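Local coordinates for FOKI restriction endonuclease (PDB 2FOK), which cleaves double-stranded DNA at a set distance from the sequence it recognises, acting as a metal-dependent type IIS restriction endonuclease, at residues I453-V456 with I460-G463; R495-H498 with N502-W505. All coordinates share one frame; numbering follows the deposited sequence.

Contact 1: residues I453-V456 with I460-G463; sequences IYTV and IDYG
Thr455 OG1 is gripped twice from 460-463: it accepts from Tyr462 N at 3.0 Å and donates to Asp461 OD1, also 3.0 Å from OG1. The carboxylate oxygen is met on its anti side, with the hydroxyl 24° out of the carboxylate plane. Asp461 has further work, since OD1 also accepts from Ser458 N and OD2 from Gly457 N, tying the carboxylate into the turn that joins the two segments. The backbone adds Thr455 N to Tyr462 O, 3.0 Å long. With chi1 at 63°, Thr455 holds OG1 between its backbone N and carbonyl carbon, facing Tyr462 N, while CG2 is left to lie over one face of the Tyr462 ring, 4.0 Å from the centroid. A valine here would probably leave Tyr462 N without its acceptor and Asp461 OD1 without one of its donors. Beyond the ring, Tyr462 OH reaches Leu565 O and Tyr438 OH, and Leu565 also touches the Thr455 side chain. Toward the sheet, Tyr454 and Gly463 form a non-hydrogen-bonded antiparallel pair, and Gly463 CA lies 3.3 Å from Ile453 O in a CA-H...O contact. This is the loop end of a beta hairpin, where strand 451-454 passes through a connecting loop into strand 463-469, in the mixed sheet at the heart of the PD-(D/E)XK nuclease fold.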
ATOM      1  N   ILE A 453     -20.058  14.813   9.192  1.00 21.84           N
ATOM      2  CA  ILE A 453     -20.282  15.646   8.014  1.00 21.23           C
ATOM      3  C   ILE A 453     -21.606  16.410   8.022  1.00 21.93           C
ATOM      4  O   ILE A 453     -22.584  15.976   8.633  1.00 20.63           O
ATOM      5  CB  ILE A 453     -20.246  14.783   6.731  1.00 18.62           C
ATOM      6  CG1 ILE A 453     -21.428  13.807   6.753  1.00 13.35           C
ATOM      7  CG2 ILE A 453     -18.870  14.082   6.605  1.00 14.18           C
ATOM      8  CD1 ILE A 453     -21.327  12.636   5.779  1.00 12.93           C
ATOM      9  N   TYR A 454     -21.634  17.538   7.319  1.00 19.75           N
ATOM     10  CA  TYR A 454     -22.841  18.340   7.241  1.00 23.07           C
ATOM     11  C   TYR A 454     -22.943  19.107   5.924  1.00 24.50           C
ATOM     12  O   TYR A 454     -22.007  19.123   5.118  1.00 24.44           O
ATOM     13  CB  TYR A 454     -22.902  19.308   8.430  1.00 25.12           C
ATOM     14  CG  TYR A 454     -21.765  20.285   8.476  1.00 23.91           C
ATOM     15  CD1 TYR A 454     -21.852  21.508   7.809  1.00 26.12           C
ATOM     16  CD2 TYR A 454     -20.599  19.995   9.173  1.00 25.08           C
ATOM     17  CE1 TYR A 454     -20.808  22.413   7.836  1.00 23.16           C
ATOM     18  CE2 TYR A 454     -19.538  20.902   9.208  1.00 24.56           C
ATOM     19  CZ  TYR A 454     -19.657  22.105   8.536  1.00 22.52           C
ATOM     20  OH  TYR A 454     -18.631  23.012   8.564  1.00 24.27           O
ATOM     21  N   THR A 455     -24.090  19.745   5.712  1.00 24.76           N
ATOM     22  CA  THR A 455     -24.346  20.502   4.497  1.00 23.52           C
ATOM     23  C   THR A 455     -24.454  22.007   4.750  1.00 25.08           C
ATOM     24  O   THR A 455     -24.562  22.448   5.892  1.00 29.12           O
ATOM     25  CB  THR A 455     -25.650  20.019   3.828  1.00 22.90           C
ATOM     26  OG1 THR A 455     -26.755  20.270   4.698  1.00 25.66           O
ATOM     27  CG2 THR A 455     -25.582  18.529   3.540  1.00 19.87           C
ATOM     28  N   VAL A 456     -24.415  22.790   3.675  1.00 28.42           N
ATOM     29  CA  VAL A 456     -24.536  24.245   3.772  1.00 33.84           C
ATOM     30  C   VAL A 456     -25.222  24.791   2.516  1.00 37.08           C
ATOM     31  O   VAL A 456     -24.728  24.613   1.399  1.00 40.18           O
ATOM     32  CB  VAL A 456     -23.157  24.942   3.902  1.00 33.81           C
ATOM     33  CG1 VAL A 456     -23.337  26.445   3.795  1.00 33.55           C
ATOM     34  CG2 VAL A 456     -22.504  24.588   5.224  1.00 34.55           C
ATOM     35  N   ILE A 460     -32.603  22.169   3.778  1.00 27.74           N
ATOM     36  CA  ILE A 460     -32.482  21.804   5.169  1.00 24.60           C
ATOM     37  C   ILE A 460     -31.024  21.394   5.308  1.00 23.98           C
ATOM     38  O   ILE A 460     -30.582  20.433   4.675  1.00 20.81           O
ATOM     39  CB  ILE A 460     -33.398  20.626   5.530  1.00 24.85           C
ATOM     40  CG1 ILE A 460     -34.829  20.913   5.053  1.00 28.74           C
ATOM     41  CG2 ILE A 460     -33.391  20.419   7.033  1.00 23.99           C
ATOM     42  CD1 ILE A 460     -35.898  20.064   5.743  1.00 25.83           C
ATOM     43  N   ASP A 461     -30.262  22.163   6.080  1.00 20.96           N
ATOM     44  CA  ASP A 461     -28.861  21.843   6.292  1.00 20.86           C
ATOM     45  C   ASP A 461     -28.831  20.855   7.456  1.00 23.33           C
ATOM     46  O   ASP A 461     -29.339  21.139   8.544  1.00 21.75           O
ATOM     47  CB  ASP A 461     -28.059  23.111   6.615  1.00 20.38           C
ATOM     48  CG  ASP A 461     -27.569  23.820   5.363  1.00 25.68           C
ATOM     49  OD1 ASP A 461     -27.404  23.151   4.322  1.00 27.68           O
ATOM     50  OD2 ASP A 461     -27.357  25.048   5.407  1.00 27.74           O
ATOM     51  N   TYR A 462     -28.257  19.683   7.219  1.00 23.11           N
ATOM     52  CA  TYR A 462     -28.220  18.658   8.248  1.00 19.74           C
ATOM     53  C   TYR A 462     -26.820  18.136   8.520  1.00 21.05           C
ATOM     54  O   TYR A 462     -25.887  18.375   7.746  1.00 18.32           O
ATOM     55  CB  TYR A 462     -29.133  17.499   7.837  1.00 22.30           C
ATOM     56  CG  TYR A 462     -28.718  16.841   6.531  1.00 20.83           C
ATOM     57  CD1 TYR A 462     -29.191  17.311   5.296  1.00 18.54           C
ATOM     58  CD2 TYR A 462     -27.854  15.747   6.531  1.00 19.20           C
ATOM     59  CE1 TYR A 462     -28.812  16.700   4.103  1.00 20.19           C
ATOM     60  CE2 TYR A 462     -27.467  15.128   5.344  1.00 17.63           C
ATOM     61  CZ  TYR A 462     -27.946  15.602   4.138  1.00 21.63           C
ATOM     62  OH  TYR A 462     -27.569  14.962   2.979  1.00 23.06           O
ATOM     63  N   GLY A 463     -26.689  17.417   9.632  1.00 21.63           N
ATOM     64  CA  GLY A 463     -25.408  16.841  10.011  1.00 22.46           C
ATOM     65  C   GLY A 463     -25.483  15.328  10.009  1.00 18.39           C
ATOM     66  O   GLY A 463     -26.566  14.763  10.118  1.00 17.91           O
TER

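Contact 2: residues R495-H498 with N502-W505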
ATOM      1  N   ARG A 495     -24.090  17.185  24.895  1.00 25.31           N
ATOM      2  CA  ARG A 495     -22.935  18.074  24.774  1.00 25.62           C
ATOM      3  C   ARG A 495     -22.340  18.569  26.096  1.00 25.16           C
ATOM      4  O   ARG A 495     -22.166  19.766  26.305  1.00 28.17           O
ATOM      5  CB  ARG A 495     -23.302  19.258  23.874  1.00 19.68           C
ATOM      6  CG  ARG A 495     -23.497  18.840  22.425  1.00 21.74           C
ATOM      7  CD  ARG A 495     -23.932  19.979  21.510  1.00 20.41           C
ATOM      8  NE  ARG A 495     -24.072  19.488  20.141  1.00 21.21           N
ATOM      9  CZ  ARG A 495     -24.174  20.258  19.065  1.00 21.09           C
ATOM     10  NH1 ARG A 495     -24.153  21.573  19.183  1.00 27.79           N
ATOM     11  NH2 ARG A 495     -24.294  19.707  17.866  1.00 20.46           N
ATOM     12  N   ASN A 496     -22.007  17.634  26.978  1.00 28.28           N
ATOM     13  CA  ASN A 496     -21.418  17.967  28.281  1.00 28.07           C
ATOM     14  C   ASN A 496     -19.909  17.743  28.191  1.00 25.71           C
ATOM     15  O   ASN A 496     -19.457  16.652  27.883  1.00 28.18           O
ATOM     16  CB  ASN A 496     -22.023  17.057  29.365  1.00 30.31           C
ATOM     17  CG  ASN A 496     -21.856  17.605  30.781  1.00 29.97           C
ATOM     18  OD1 ASN A 496     -20.862  18.257  31.111  1.00 32.92           O
ATOM     19  ND2 ASN A 496     -22.837  17.323  31.627  1.00 30.03           N
ATOM     20  N   LYS A 497     -19.141  18.783  28.477  1.00 30.18           N
ATOM     21  CA  LYS A 497     -17.686  18.733  28.421  1.00 33.39           C
ATOM     22  C   LYS A 497     -17.060  17.839  29.493  1.00 36.82           C
ATOM     23  O   LYS A 497     -15.874  17.501  29.422  1.00 37.94           O
ATOM     24  CB  LYS A 497     -17.124  20.153  28.550  1.00 35.69           C
ATOM     25  CG  LYS A 497     -17.758  21.161  27.600  1.00 41.35           C
ATOM     26  CD  LYS A 497     -19.182  21.564  28.011  1.00 40.48           C
ATOM     27  CE  LYS A 497     -20.091  21.743  26.792  1.00 43.84           C
ATOM     28  NZ  LYS A 497     -19.399  22.285  25.575  1.00 38.45           N
ATOM     29  N   HIS A 498     -17.846  17.467  30.494  1.00 34.98           N
ATOM     30  CA  HIS A 498     -17.336  16.609  31.554  1.00 33.12           C
ATOM     31  C   HIS A 498     -17.447  15.165  31.099  1.00 31.00           C
ATOM     32  O   HIS A 498     -16.539  14.357  31.322  1.00 28.95           O
ATOM     33  CB  HIS A 498     -18.121  16.852  32.845  1.00 35.42           C
ATOM     34  CG  HIS A 498     -17.862  18.197  33.452  1.00 37.25           C
ATOM     35  ND1 HIS A 498     -18.710  18.782  34.366  1.00 39.72           N
ATOM     36  CD2 HIS A 498     -16.844  19.074  33.271  1.00 35.50           C
ATOM     37  CE1 HIS A 498     -18.227  19.959  34.722  1.00 37.91           C
ATOM     38  NE2 HIS A 498     -17.096  20.160  34.072  1.00 34.74           N
ATOM     39  N   ASN A 502     -13.277  16.272  25.020  1.00 24.51           N
ATOM     40  CA  ASN A 502     -12.811  16.668  23.691  1.00 21.36           C
ATOM     41  C   ASN A 502     -13.857  17.388  22.847  1.00 24.52           C
ATOM     42  O   ASN A 502     -13.598  17.723  21.694  1.00 29.75           O
ATOM     43  CB  ASN A 502     -12.261  15.461  22.922  1.00 20.89           C
ATOM     44  CG  ASN A 502     -13.339  14.492  22.472  1.00 18.61           C
ATOM     45  OD1 ASN A 502     -14.436  14.889  22.063  1.00 20.69           O
ATOM     46  ND2 ASN A 502     -13.023  13.203  22.532  1.00 20.28           N
ATOM     47  N   GLU A 503     -15.036  17.622  23.421  1.00 26.45           N
ATOM     48  CA  GLU A 503     -16.116  18.326  22.730  1.00 27.17           C
ATOM     49  C   GLU A 503     -16.069  18.188  21.206  1.00 27.54           C
ATOM     50  O   GLU A 503     -16.119  19.183  20.485  1.00 29.53           O
ATOM     51  CB  GLU A 503     -16.079  19.816  23.104  1.00 22.13           C
ATOM     52  CG  GLU A 503     -16.260  20.081  24.599  1.00 27.14           C
ATOM     53  CD  GLU A 503     -15.753  21.453  25.029  1.00 31.09           C
ATOM     54  OE1 GLU A 503     -14.528  21.682  24.973  1.00 32.28           O
ATOM     55  OE2 GLU A 503     -16.577  22.305  25.429  1.00 33.60           O
ATOM     56  N   TRP A 504     -15.988  16.961  20.710  1.00 27.75           N
ATOM     57  CA  TRP A 504     -15.925  16.749  19.266  1.00 27.25           C
ATOM     58  C   TRP A 504     -17.077  17.390  18.486  1.00 29.31           C
ATOM     59  O   TRP A 504     -16.885  17.856  17.356  1.00 31.01           O
ATOM     60  CB  TRP A 504     -15.845  15.243  18.944  1.00 21.79           C
ATOM     61  CG  TRP A 504     -17.065  14.440  19.321  1.00 18.89           C
ATOM     62  CD1 TRP A 504     -17.269  13.758  20.487  1.00 15.45           C
ATOM     63  CD2 TRP A 504     -18.236  14.221  18.518  1.00 14.32           C
ATOM     64  NE1 TRP A 504     -18.494  13.125  20.460  1.00 16.09           N
ATOM     65  CE2 TRP A 504     -19.107  13.394  19.264  1.00 15.93           C
ATOM     66  CE3 TRP A 504     -18.635  14.643  17.240  1.00 14.82           C
ATOM     67  CZ2 TRP A 504     -20.356  12.979  18.772  1.00 17.17           C
ATOM     68  CZ3 TRP A 504     -19.876  14.226  16.749  1.00  3.72           C
ATOM     69  CH2 TRP A 504     -20.718  13.403  17.517  1.00 15.07           C
ATOM     70  N   TRP A 505     -18.261  17.431  19.092  1.00 30.30           N
ATOM     71  CA  TRP A 505     -19.449  17.992  18.444  1.00 27.16           C
ATOM     72  C   TRP A 505     -19.274  19.412  17.908  1.00 29.48           C
ATOM     73  O   TRP A 505     -20.086  19.873  17.103  1.00 26.96           O
ATOM     74  CB  TRP A 505     -20.647  17.951  19.400  1.00 22.39           C
ATOM     75  CG  TRP A 505     -20.360  18.542  20.746  1.00 21.22           C
ATOM     76  CD1 TRP A 505     -20.487  19.846  21.104  1.00 20.30           C
ATOM     77  CD2 TRP A 505     -19.860  17.856  21.904  1.00 22.64           C
ATOM     78  NE1 TRP A 505     -20.099  20.027  22.408  1.00 22.62           N
ATOM     79  CE2 TRP A 505     -19.708  18.821  22.925  1.00 23.46           C
ATOM     80  CE3 TRP A 505     -19.525  16.523  22.178  1.00 26.05           C
ATOM     81  CZ2 TRP A 505     -19.236  18.498  24.203  1.00 20.64           C
ATOM     82  CZ3 TRP A 505     -19.054  16.201  23.450  1.00 19.35           C
ATOM     83  CH2 TRP A 505     -18.915  17.185  24.444  1.00 21.35           C
TER
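Arg495 lies along one face of the Trp505 indole, and its chain can be traced atom by atom across it. CB sits near the pyrrole nitrogen side, 3.6 Å from Trp505 NE1. CG comes squarely over the five-membered ring, 3.5 Å from its centroid and 10° off the normal, a CH-pi contact. CD continues past the ring at 3.5 Å from Trp505 CD1, and NE is the last atom to stay close, 3.7 Å from the same carbon. Extended from CG to NE, the chain spans the five-membered ring, and it runs opposite in direction to the Trp505 side chain. The guanidinium thus ends beyond the ring, its plane turned only 16° from that of the indole, and NH2 bonds to Asn492 OD1 in the preceding helix 479-494. Arg495 itself has positive phi, the first residue to leave that helix. The opposite face of Trp505 is met by Glu503 CA, 3.3 Å above the plane, so the ring is sandwiched between the arginine chain and the backbone of its own segment. Asn496 O approaches Trp505 CH2 at 3.5 Å. At the pyrrole edge, near the plane, Lys497 NZ lies 4.0 Å from Trp505 NE1. The bent Lys497 chain also brings NZ to Glu503 OE2 in a salt bridge, although the position of that oxygen is uncertain. Asn496 and Asn502 each form an Asx turn, with OD1 receiving His498 N and Trp504 N respectively. The contact is thus mainly apolar, a buried indole enclosed by arginine methylenes and Glu503 CA, with the lysine ammonium at the ring edge and the guanidinium carried past the ring to Asn492.

The two contacts follow one another along the chain within the cleavage domain and do not touch: their centres are 20 Å apart and their nearest atoms about 8 Å. Contact 1 lies where strand 463-469 begins; that strand leads on to helix 479-494, whose end opens the loop of contact 2, and the chain then returns as strand 515-521, parallel to 463-469. Contact 2 therefore lies in the beta-alpha-beta connection between neighbouring strands. Gly463 of contact 1 closes the circuit through backbone bonds to Glu514 and Lys516. By sequence, the PD-(D/E)XK catalytic motif probably lies at the end of the hairpin away from contact 1, by Lys448 and Pro449, on which Trp504 of contact 2 packs.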